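Local coordinates for extracellular solute-binding protein (Conexibacter woesei, PDB 4P98) that probably captures a small solute outside the cell membrane for an ABC transporter, as a lipoprotein of the BMP (PnrA-like) family, at residues R69-A73 / R74-L78; H82-D85 / V86-P89. All coordinates share one frame; numbering follows the deposited sequence.

Contact 1 of 2, residues R69-A73 / R74-L78; sequences RQFAA and RGFDL
Arg-74 follows the last turn of helix 61-73, and its N still makes a helical bond to Gln-70 O at 3.0 Å. Its side chain then runs beside those of Gln-70 and Phe-71, all pointing the same way. The methylenes crowd round Gln-70 O, with CG 3.1 Å from it. CD also meets Gln-70 CG at 3.9 Å. A bend at chi3 (53°) turns the guanidinium toward the two phenylalanines. There NH1 approaches Phe-71 CE1 obliquely at 3.9 Å. Phe-76 CE1 sits over the centre of one guanidinium face, and NH2 lies in the plane of the Phe-76 ring at its edge.

Gly-75 ends the helix. Its phi is positive, and its N binds Ala-72 O from above the carbonyl plane. Phe-76 N reaches further back, to Phe-71 O at 3.1 Å, in a fairly straight bond. This pair of bonds is a Schellman motif, the common C-terminal cap of a helix. Here it turns the chain from helix 61-73 toward strand 78-82 of the parallel sheet.

At Phe-76, CG stands anti to the carbonyl carbon (chi1 -86°), and the ring folds back toward the helix. Phe-71 presents its edge to one face of this ring in a T-shaped pair. The centroids are 4.8 Å apart and the planes meet at 67°. Phe-71 CD1 sits over the centre of the Phe-76 ring, 3.6 Å from CE1 of Phe-76. Both rings are buried against strands 22-25 and 53-55, touching Ala-22 and Gln-53.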
# COMPACT_ATOMS: atom_id res chain seq x y z
N ARG A 69 -19.70 -10.48 12.40
CA ARG A 69 -20.99 -10.53 13.07
C ARG A 69 -20.83 -10.42 14.59
O ARG A 69 -21.58 -9.70 15.25
CB ARG A 69 -21.75 -11.82 12.72
CG ARG A 69 -23.12 -11.91 13.37
CD ARG A 69 -23.94 -13.10 12.88
NE ARG A 69 -24.25 -12.97 11.45
CZ ARG A 69 -23.66 -13.66 10.48
NH1 ARG A 69 -22.73 -14.58 10.74
NH2 ARG A 69 -24.02 -13.42 9.22
N GLN A 70 -19.84 -11.13 15.12
CA GLN A 70 -19.59 -11.16 16.56
C GLN A 70 -19.21 -9.79 17.10
O GLN A 70 -19.67 -9.39 18.17
CB GLN A 70 -18.50 -12.19 16.88
CG GLN A 70 -18.06 -12.23 18.33
CD GLN A 70 -17.07 -13.34 18.62
OE1 GLN A 70 -16.35 -13.81 17.72
NE2 GLN A 70 -17.02 -13.76 19.87
N PHE A 71 -18.38 -9.04 16.38
CA PHE A 71 -18.05 -7.68 16.80
C PHE A 71 -19.27 -6.77 16.79
O PHE A 71 -19.48 -5.99 17.71
CB PHE A 71 -16.93 -7.08 15.94
CG PHE A 71 -15.55 -7.55 16.31
CD1 PHE A 71 -15.05 -7.34 17.59
CD2 PHE A 71 -14.74 -8.18 15.38
CE1 PHE A 71 -13.77 -7.75 17.93
CE2 PHE A 71 -13.47 -8.60 15.71
CZ PHE A 71 -12.98 -8.39 16.99
N ALA A 72 -20.08 -6.87 15.73
CA ALA A 72 -21.30 -6.07 15.65
C ALA A 72 -22.28 -6.43 16.75
O ALA A 72 -22.90 -5.55 17.34
CB ALA A 72 -21.95 -6.23 14.29
N ALA A 73 -22.43 -7.73 17.02
CA ALA A 73 -23.37 -8.20 18.04
C ALA A 73 -22.95 -7.77 19.44
O ALA A 73 -23.79 -7.52 20.30
CB ALA A 73 -23.50 -9.72 17.98
N ARG A 74 -21.64 -7.66 19.66
CA ARG A 74 -21.09 -7.21 20.94
C ARG A 74 -21.13 -5.69 21.13
O ARG A 74 -20.64 -5.19 22.14
CB ARG A 74 -19.66 -7.70 21.10
CG ARG A 74 -19.53 -9.21 21.29
CD ARG A 74 -18.07 -9.62 21.23
NE ARG A 74 -17.28 -8.83 22.17
CZ ARG A 74 -15.96 -8.67 22.13
NH1 ARG A 74 -15.22 -9.26 21.19
NH2 ARG A 74 -15.38 -7.90 23.04
N GLY A 75 -21.67 -4.96 20.17
CA GLY A 75 -21.82 -3.51 20.30
C GLY A 75 -20.59 -2.69 19.95
O GLY A 75 -20.43 -1.58 20.46
N PHE A 76 -19.72 -3.20 19.09
CA PHE A 76 -18.66 -2.36 18.54
C PHE A 76 -19.31 -1.27 17.67
O PHE A 76 -20.36 -1.48 17.07
CB PHE A 76 -17.63 -3.18 17.76
CG PHE A 76 -16.54 -3.75 18.63
CD1 PHE A 76 -16.83 -4.71 19.60
CD2 PHE A 76 -15.23 -3.31 18.51
CE1 PHE A 76 -15.83 -5.22 20.41
CE2 PHE A 76 -14.23 -3.83 19.32
CZ PHE A 76 -14.53 -4.78 20.28
N ASP A 77 -18.70 -0.10 17.66
CA ASP A 77 -19.24 1.06 16.93
C ASP A 77 -18.89 1.02 15.45
O ASP A 77 -19.68 1.43 14.60
CB ASP A 77 -18.67 2.33 17.54
CG ASP A 77 -19.11 2.52 18.97
OD1 ASP A 77 -20.29 2.80 19.18
OD2 ASP A 77 -18.29 2.36 19.88
N LEU A 78 -17.70 0.53 15.16
CA LEU A 78 -17.13 0.53 13.82
C LEU A 78 -16.41 -0.77 13.55
O LEU A 78 -15.49 -1.14 14.30
CB LEU A 78 -16.14 1.68 13.71
CG LEU A 78 -15.40 1.83 12.37
CD1 LEU A 78 -16.36 2.04 11.22
CD2 LEU A 78 -14.41 2.96 12.47

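Contact 2 of 2, residues H82-D85 / V86-P89; sequences HGID and VSEP
His-82 O lies 3.9 Å from Val-86 CG2, at the end of strand 78-82. The His-82 ring stacks with Phe-34 and bonds through NE2 to Phe-34 O. Gly-83, with phi 117°, carries the chain from strand to helix. Its O accepts Val-86 N at 3.0 Å.

Ile-84 O takes three donors. Ser-87 OG donates to it at 2.6 Å, in the carbonyl plane and on a lone pair. With chi1 at 62°, OG lies between its own backbone N and carbonyl carbon, which brings it back to this carbonyl. Ser-87 N binds the same oxygen at 3.0 Å, but from above the plane. A water adds a third donor at 2.9 Å from Ile-84 O and accepts from Glu-88 N, bridging the opening turn of the helix. It also bonds weakly to Asp-85 O, which has Pro-89 CD at 3.9 Å. Pro-89 has no N-H to give, and the helix kinks there.

This turn opens helix 84-94 in the beta-alpha-beta unit between strands 78-82 and 101-105. Val-86 and Pro-89 pack on Ile-68 of helix 61-73.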
# COMPACT_ATOMS: atom_id res chain seq x y z
N HIS A 82 -10.44 -4.85 6.12
CA HIS A 82 -9.27 -4.36 5.40
C HIS A 82 -8.85 -5.34 4.31
O HIS A 82 -8.28 -6.40 4.59
CB HIS A 82 -8.12 -4.09 6.36
CG HIS A 82 -6.93 -3.51 5.70
ND1 HIS A 82 -6.95 -2.27 5.09
CD2 HIS A 82 -5.67 -3.98 5.55
CE1 HIS A 82 -5.76 -2.01 4.59
NE2 HIS A 82 -4.97 -3.03 4.85
N GLY A 83 -9.13 -4.97 3.06
CA GLY A 83 -8.81 -5.80 1.91
C GLY A 83 -10.05 -6.24 1.16
O GLY A 83 -11.07 -6.54 1.77
N ILE A 84 -9.95 -6.30 -0.16
CA ILE A 84 -11.10 -6.63 -1.01
C ILE A 84 -11.70 -8.01 -0.66
O ILE A 84 -12.91 -8.21 -0.77
CB ILE A 84 -10.72 -6.50 -2.52
CG1 ILE A 84 -11.97 -6.53 -3.41
CG2 ILE A 84 -9.68 -7.53 -2.92
CD1 ILE A 84 -11.70 -6.24 -4.90
N ASP A 85 -10.87 -8.95 -0.21
CA ASP A 85 -11.36 -10.30 0.14
C ASP A 85 -12.33 -10.29 1.32
O ASP A 85 -13.14 -11.21 1.46
CB ASP A 85 -10.19 -11.24 0.43
CG ASP A 85 -9.37 -11.57 -0.81
OD1 ASP A 85 -9.85 -11.39 -1.94
OD2 ASP A 85 -8.22 -12.03 -0.64
N VAL A 86 -12.27 -9.26 2.15
CA VAL A 86 -13.15 -9.12 3.31
C VAL A 86 -14.37 -8.25 2.98
O VAL A 86 -15.29 -8.13 3.79
CB VAL A 86 -12.36 -8.52 4.50
CG1 VAL A 86 -13.13 -8.63 5.81
CG2 VAL A 86 -11.01 -9.22 4.64
N SER A 87 -14.41 -7.66 1.79
CA SER A 87 -15.45 -6.67 1.47
C SER A 87 -16.85 -7.27 1.43
O SER A 87 -17.79 -6.71 1.98
CB SER A 87 -15.15 -5.92 0.18
OG SER A 87 -15.10 -6.77 -0.94
N GLU A 88 -16.99 -8.43 0.79
CA GLU A 88 -18.30 -9.02 0.67
C GLU A 88 -18.90 -9.41 2.04
O GLU A 88 -20.05 -9.09 2.32
CB GLU A 88 -18.28 -10.19 -0.33
CG GLU A 88 -19.65 -10.56 -0.87
CD GLU A 88 -20.44 -9.37 -1.35
OE1 GLU A 88 -19.92 -8.60 -2.20
OE2 GLU A 88 -21.58 -9.19 -0.86
N PRO A 89 -18.12 -10.06 2.92
CA PRO A 89 -18.62 -10.32 4.28
C PRO A 89 -19.04 -9.05 5.02
O PRO A 89 -20.08 -9.04 5.68
CB PRO A 89 -17.43 -10.96 4.99
CG PRO A 89 -16.57 -11.50 3.91
CD PRO A 89 -16.88 -10.81 2.63
O HOH W 1 -15.13 -10.11 -0.80

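After strands 22-25 and 53-55 with helix 34-45 between them, the chain forms helix 61-73, and contact 1 closes its C-terminal end. The chain then enters strand 78-82. Contact 2 opens on the last residue of that strand and runs into helix 84-94. The two contacts therefore stand in series at the two ends of one strand, neither nested nor crossed, with centres about 17 Å apart. Their segments do not touch each other. Contact 2 leads into the crossover helix before strand 101-105 of the six-stranded parallel sheet. Helix 61-73 carries contact 1 at its end and lies beside the start of helix 84-94.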